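Local structure of Non-structural protein 2 (Human rotavirus C, 2GU0) at residues 112-115 with 116-119; 134-137 with 138-142; 146-149 with 150-153. The protein probably takes part in viral genome replication and packaging, forming octamers that bind single-stranded RNA and hydrolyse nucleoside triphosphates. All blocks are in the same frame, centred on the assembly; numbering follows the deposited sequence.

Overall arrangement
The three contacts show how two successive helices and the loop after them meet beside a predicted ATP-binding site. Contacts 1 and 2, whose centres lie 13 Å apart, sit on helices 108-119 and 129-139; they meet where L114 CD1 comes 3.5 Å from A135 O. Contact 3 belongs to the following loop, with its centre about 13 Å from that of contact 1 and 10 Å from that of contact 2. L114 CD2 packs on T152 O at 3.7 Å, and I138 CD1 touches L151 CD1 at 3.9 Å. Residues predicted to bind ATP lie beside all three: R109 near contact 1, Q107 near contact 2, and K185 near contact 3.

Contact 1 of 3, residues 112-115 with 116-119; sequences ENLL and CRIK
R117 and I118 lie one helical turn beyond N113 and L114, and the course of R117 is a good example of how a long side chain both follows its own helix and leaves it. R117 CB sits 3.4 Å from L114 O, and R117 CG is 3.9 Å from N113 O. With CG opposite the carbonyl carbon and beside the backbone N (chi1 -75°), the chain sets out along the preceding turn, where R117 CD comes loosely alongside L114 CD2 at 4.5 Å. A bend at chi3 (58°) then turns the guanidinium off the helix. There NE forms a salt bridge with D123, while NH1 is gripped by two backbone carbonyls, those of P150 and T152; L48 of a second subunit packs against the same side chain. I118 behaves differently: its branch stays on the helix surface, I118 CD1 lying 4.4 Å from L114 CB, and its flank meets L82 of helix 74-90 and R132 of helix 129-139. Underneath run the backbone bonds from R117 N to N113 O (3.1 Å), I118 N to L114 O (2.8 Å) and K119 N to L115 O (3.0 Å). These bonds run i to i+4, while the side chains meet at i+3 (L114/R117) and i+4 (L114/I118), as is characteristic of an alpha-helix, here helix 108-119, packed against both helix 74-90 and helix 129-139.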
loop_
_atom_site.group_PDB
_atom_site.type_symbol
_atom_site.label_atom_id
_atom_site.label_comp_id
_atom_site.label_asym_id
_atom_site.label_seq_id
_atom_site.Cartn_x
_atom_site.Cartn_y
_atom_site.Cartn_z
ATOM N N GLU A 112 9.870 24.122 -19.317
ATOM C CA GLU A 112 9.256 23.137 -18.449
ATOM C C GLU A 112 7.920 22.738 -19.038
ATOM O O GLU A 112 7.506 21.592 -18.916
ATOM C CB GLU A 112 9.091 23.680 -17.028
ATOM C CG GLU A 112 8.055 22.929 -16.205
ATOM C CD GLU A 112 8.553 22.475 -14.843
ATOM O OE1 GLU A 112 9.378 23.181 -14.234
ATOM O OE2 GLU A 112 8.095 21.417 -14.368
ATOM N N ASN A 113 7.233 23.668 -19.688
ATOM C CA ASN A 113 5.964 23.298 -20.286
ATOM C C ASN A 113 6.197 22.472 -21.537
ATOM O O ASN A 113 5.473 21.504 -21.775
ATOM C CB ASN A 113 5.112 24.525 -20.601
ATOM C CG ASN A 113 4.171 24.872 -19.472
ATOM O OD1 ASN A 113 3.736 23.992 -18.727
ATOM N ND2 ASN A 113 3.831 26.148 -19.349
ATOM N N LEU A 114 7.205 22.831 -22.334
ATOM C CA LEU A 114 7.485 22.047 -23.534
ATOM C C LEU A 114 7.730 20.587 -23.150
ATOM O O LEU A 114 7.303 19.684 -23.865
ATOM C CB LEU A 114 8.686 22.598 -24.297
ATOM C CG LEU A 114 8.468 23.895 -25.086
ATOM C CD1 LEU A 114 9.784 24.361 -25.666
ATOM C CD2 LEU A 114 7.476 23.677 -26.188
ATOM N N LEU A 115 8.403 20.358 -22.022
ATOM C CA LEU A 115 8.665 18.996 -21.548
ATOM C C LEU A 115 7.373 18.197 -21.420
ATOM O O LEU A 115 7.329 17.018 -21.770
ATOM C CB LEU A 115 9.347 18.999 -20.180
ATOM C CG LEU A 115 10.828 19.341 -20.063
ATOM C CD1 LEU A 115 11.226 19.266 -18.593
ATOM C CD2 LEU A 115 11.651 18.382 -20.900
ATOM N N CYS A 116 6.326 18.837 -20.908
ATOM C CA CYS A 116 5.039 18.177 -20.754
ATOM C C CYS A 116 4.444 17.891 -22.115
ATOM O O CYS A 116 3.902 16.817 -22.343
ATOM C CB CYS A 116 4.083 19.048 -19.935
ATOM S SG CYS A 116 4.614 19.259 -18.202
ATOM N N ARG A 117 4.546 18.846 -23.030
ATOM C CA ARG A 117 4.001 18.631 -24.365
ATOM C C ARG A 117 4.723 17.458 -24.991
ATOM O O ARG A 117 4.109 16.583 -25.584
ATOM C CB ARG A 117 4.189 19.860 -25.268
ATOM C CG ARG A 117 3.266 21.038 -24.996
ATOM C CD ARG A 117 3.309 22.019 -26.154
ATOM N NE ARG A 117 2.917 21.362 -27.393
ATOM C CZ ARG A 117 3.125 21.848 -28.612
ATOM N NH1 ARG A 117 3.729 23.015 -28.782
ATOM N NH2 ARG A 117 2.740 21.151 -29.669
ATOM N N ILE A 118 6.039 17.434 -24.834
ATOM C CA ILE A 118 6.833 16.375 -25.419
ATOM C C ILE A 118 6.600 14.967 -24.860
ATOM O O ILE A 118 6.571 14.005 -25.638
ATOM C CB ILE A 118 8.319 16.716 -25.349
ATOM C CG1 ILE A 118 8.571 18.061 -26.028
ATOM C CG2 ILE A 118 9.110 15.662 -26.062
ATOM C CD1 ILE A 118 9.940 18.629 -25.765
ATOM N N LYS A 119 6.428 14.811 -23.548
ATOM C CA LYS A 119 6.207 13.465 -23.033
ATOM C C LYS A 119 4.763 13.028 -23.240
ATOM O O LYS A 119 4.387 11.904 -22.895
ATOM C CB LYS A 119 6.585 13.349 -21.557
ATOM C CG LYS A 119 5.699 14.123 -20.629
ATOM C CD LYS A 119 5.896 13.701 -19.182
ATOM C CE LYS A 119 5.422 12.274 -18.954
ATOM N NZ LYS A 119 5.334 11.955 -17.501
#

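Contact 2 of 3, residues 134-137 with 138-142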
loop_
_atom_site.group_PDB
_atom_site.type_symbol
_atom_site.label_atom_id
_atom_site.label_comp_id
_atom_site.label_asym_id
_atom_site.label_seq_id
_atom_site.Cartn_x
_atom_site.Cartn_y
_atom_site.Cartn_z
ATOM N N LYS A 134 12.360 23.257 -33.100
ATOM C CA LYS A 134 11.993 24.661 -33.284
ATOM C C LYS A 134 11.348 25.252 -32.040
ATOM O O LYS A 134 11.679 26.368 -31.647
ATOM C CB LYS A 134 11.042 24.825 -34.478
ATOM C CG LYS A 134 11.734 25.120 -35.795
ATOM C CD LYS A 134 10.784 24.967 -36.975
ATOM C CE LYS A 134 11.539 25.049 -38.303
ATOM N NZ LYS A 134 10.647 24.774 -39.462
ATOM N N ALA A 135 10.425 24.510 -31.428
ATOM C CA ALA A 135 9.743 24.978 -30.220
ATOM C C ALA A 135 10.748 25.260 -29.101
ATOM O O ALA A 135 10.658 26.277 -28.398
ATOM C CB ALA A 135 8.721 23.938 -29.752
ATOM N N VAL A 136 11.704 24.350 -28.947
ATOM C CA VAL A 136 12.727 24.485 -27.927
ATOM C C VAL A 136 13.695 25.618 -28.220
ATOM O O VAL A 136 14.107 26.337 -27.311
ATOM C CB VAL A 136 13.533 23.197 -27.776
ATOM C CG1 VAL A 136 14.719 23.442 -26.866
ATOM C CG2 VAL A 136 12.651 22.096 -27.233
ATOM N N MET A 137 14.081 25.774 -29.479
ATOM C CA MET A 137 14.995 26.853 -29.811
ATOM C C MET A 137 14.320 28.167 -29.476
ATOM O O MET A 137 14.941 29.041 -28.872
ATOM C CB MET A 137 15.389 26.821 -31.287
ATOM C CG MET A 137 16.334 25.689 -31.637
ATOM S SD MET A 137 17.782 25.630 -30.563
ATOM C CE MET A 137 18.782 26.904 -31.270
ATOM N N ILE A 138 13.053 28.312 -29.857
ATOM C CA ILE A 138 12.332 29.538 -29.534
ATOM C C ILE A 138 12.400 29.741 -28.011
ATOM O O ILE A 138 12.831 30.790 -27.537
ATOM C CB ILE A 138 10.841 29.478 -29.989
ATOM C CG1 ILE A 138 10.747 29.645 -31.503
ATOM C CG2 ILE A 138 10.034 30.568 -29.320
ATOM C CD1 ILE A 138 9.338 29.524 -32.037
ATOM N N ALA A 139 12.009 28.726 -27.250
ATOM C CA ALA A 139 12.021 28.808 -25.798
ATOM C C ALA A 139 13.383 29.204 -25.212
ATOM O O ALA A 139 13.449 29.769 -24.111
ATOM C CB ALA A 139 11.577 27.485 -25.219
ATOM N N CYS A 140 14.459 28.910 -25.949
ATOM C CA CYS A 140 15.824 29.213 -25.518
ATOM C C CYS A 140 16.365 30.550 -25.965
ATOM O O CYS A 140 17.491 30.902 -25.623
ATOM C CB CYS A 140 16.781 28.132 -25.995
ATOM S SG CYS A 140 16.676 26.649 -25.020
ATOM N N ASN A 141 15.571 31.286 -26.732
ATOM C CA ASN A 141 15.979 32.592 -27.228
ATOM C C ASN A 141 17.183 32.499 -28.144
ATOM O O ASN A 141 18.013 33.403 -28.187
ATOM C CB ASN A 141 16.285 33.528 -26.064
ATOM C CG ASN A 141 15.064 33.824 -25.241
ATOM O OD1 ASN A 141 14.020 34.178 -25.784
ATOM N ND2 ASN A 141 15.176 33.680 -23.924
ATOM N N LEU A 142 17.269 31.397 -28.879
ATOM C CA LEU A 142 18.362 31.184 -29.807
ATOM C C LEU A 142 17.883 31.348 -31.248
ATOM O O LEU A 142 18.662 31.175 -32.186
ATOM C CB LEU A 142 18.962 29.791 -29.617
ATOM C CG LEU A 142 19.689 29.509 -28.304
ATOM C CD1 LEU A 142 20.325 28.119 -28.369
ATOM C CD2 LEU A 142 20.756 30.572 -28.054
#
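A Schellman motif closes helix 129-139 and brings M137 against L142. The M137 chain leaves with CG beside its backbone N and then bends at chi2 (-52°) and again at chi3, which folds the methyl back toward the turn. M137 CE thus meets L142 CB at 3.3 Å and L142 CD1 at 3.5 Å, the two side chains crossing at a slant. Such an apolar pairing, between the residue five places back and the one just past the positive-phi position, is a known companion of the motif. Here the positive phi is that of N141, at 63°. L142 N returns to M137 O in a long, weak bond of 3.3 Å, and N141 N to I138 O at 2.9 Å. M137 O also receives C140 N, 3.0 Å away; the same N-H has a second, weak bond to V136 O. One residue before M137, V136 meets C140, with V136 CG1 and C140 SG 4.2 Å apart. V136, M137, C140 and L142 all pack on helix 74-90, while N141, whose ND2 binds V105 O, lies beside Q107 of the predicted ATP site.

Contact 3 of 3, residues 146-149 with 150-153; sequences TETT and PLTE
T148 and T149 meet P150, L151 and T152 round a tight bend in the loop that leads from helix 129-139 to strand 157-160, and the contact divides into backbone bonds, hydroxyl contacts, van der Waals packing and charge. The backbone comes first. L151 N binds T148 O at 3.3 Å and T152 N binds T149 O at 3.3 Å, both of them long. An inverse gamma turn centred on E147, with a weak bond from T148 N to T146 O, precedes them.

T152 OG1 lies 3.3 Å from T149 O and 3.4 Å from T148 O, either of which could accept a weak bond from its one proton, and T187 OG1 is a further partner. T149 OG1 turns instead to N189 and T187, fastening the bend to the end of strand 182-188. Packing is carried by T148, whose OG1 stands between its backbone N and carbonyl carbon (chi1 62°). This sets T148 OG1 in van der Waals contact with P150 CD at 3.3 Å and L151 CD1 at 3.8 Å, with the T148 and L151 side chains side by side. I47 of a second subunit rests on T149 and P150.

Charge gathers at the far end. E147 runs out extended and crosses T152 at about a right angle, although the place of its OE2 is doubtful. E147 OE1 and E153 OE2 are 5.4 Å apart, and both form salt bridges with the ammonium of K185. E153 OE1 binds Y171 OH and N113 ND2. Two carboxylates of like charge are thus drawn to one lysine predicted to bind ATP, which is consistent with a loop that holds the K185 ammonium in place in the HIT-clan domain.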
loop_
_atom_site.group_PDB
_atom_site.type_symbol
_atom_site.label_atom_id
_atom_site.label_comp_id
_atom_site.label_asym_id
_atom_site.label_seq_id
_atom_site.Cartn_x
_atom_site.Cartn_y
_atom_site.Cartn_z
ATOM N N THR A 146 8.679 33.067 -35.075
ATOM C CA THR A 146 7.444 33.442 -34.369
ATOM C C THR A 146 6.772 32.232 -33.701
ATOM O O THR A 146 6.608 31.192 -34.335
ATOM C CB THR A 146 6.436 34.137 -35.348
ATOM O OG1 THR A 146 6.488 35.567 -35.161
ATOM C CG2 THR A 146 5.012 33.644 -35.114
ATOM N N GLU A 147 6.380 32.373 -32.432
ATOM C CA GLU A 147 5.753 31.268 -31.703
ATOM C C GLU A 147 4.318 31.018 -32.152
ATOM O O GLU A 147 3.369 31.497 -31.533
ATOM C CB GLU A 147 5.775 31.514 -30.189
ATOM C CG GLU A 147 5.507 30.247 -29.375
ATOM C CD GLU A 147 5.180 30.492 -27.891
ATOM O OE1 GLU A 147 5.863 31.316 -27.237
ATOM O OE2 GLU A 147 4.241 29.832 -27.371
ATOM N N THR A 148 4.164 30.268 -33.237
ATOM C CA THR A 148 2.846 29.958 -33.747
ATOM C C THR A 148 2.216 28.926 -32.816
ATOM O O THR A 148 2.822 28.548 -31.824
ATOM C CB THR A 148 2.928 29.418 -35.180
ATOM O OG1 THR A 148 3.686 28.208 -35.200
ATOM C CG2 THR A 148 3.602 30.434 -36.076
ATOM N N THR A 149 1.013 28.465 -33.124
ATOM C CA THR A 149 0.348 27.514 -32.248
ATOM C C THR A 149 1.007 26.154 -32.085
ATOM O O THR A 149 1.017 25.603 -30.993
ATOM C CB THR A 149 -1.111 27.295 -32.678
ATOM O OG1 THR A 149 -1.846 28.511 -32.491
ATOM C CG2 THR A 149 -1.757 26.186 -31.845
ATOM N N PRO A 150 1.545 25.580 -33.171
ATOM C CA PRO A 150 2.194 24.265 -33.081
ATOM C C PRO A 150 3.397 24.266 -32.154
ATOM O O PRO A 150 3.809 23.213 -31.656
ATOM C CB PRO A 150 2.595 23.981 -34.522
ATOM C CG PRO A 150 1.534 24.657 -35.300
ATOM C CD PRO A 150 1.396 25.984 -34.580
ATOM N N LEU A 151 3.933 25.458 -31.906
ATOM C CA LEU A 151 5.117 25.611 -31.075
ATOM C C LEU A 151 4.911 26.226 -29.694
ATOM O O LEU A 151 5.889 26.390 -28.953
ATOM C CB LEU A 151 6.148 26.444 -31.835
ATOM C CG LEU A 151 6.283 26.030 -33.302
ATOM C CD1 LEU A 151 7.091 27.051 -34.042
ATOM C CD2 LEU A 151 6.926 24.651 -33.404
ATOM N N THR A 152 3.673 26.567 -29.330
ATOM C CA THR A 152 3.453 27.193 -28.023
ATOM C C THR A 152 4.008 26.334 -26.909
ATOM O O THR A 152 4.158 25.130 -27.058
ATOM C CB THR A 152 1.966 27.427 -27.695
ATOM O OG1 THR A 152 1.336 28.091 -28.783
ATOM C CG2 THR A 152 1.829 28.317 -26.459
ATOM N N GLU A 153 4.295 26.967 -25.783
ATOM C CA GLU A 153 4.815 26.250 -24.640
ATOM C C GLU A 153 3.789 25.327 -23.987
ATOM O O GLU A 153 4.172 24.393 -23.303
ATOM C CB GLU A 153 5.333 27.236 -23.585
ATOM C CG GLU A 153 4.275 28.160 -23.008
ATOM C CD GLU A 153 4.790 29.006 -21.848
ATOM O OE1 GLU A 153 5.007 28.455 -20.745
ATOM O OE2 GLU A 153 4.974 30.228 -22.045
#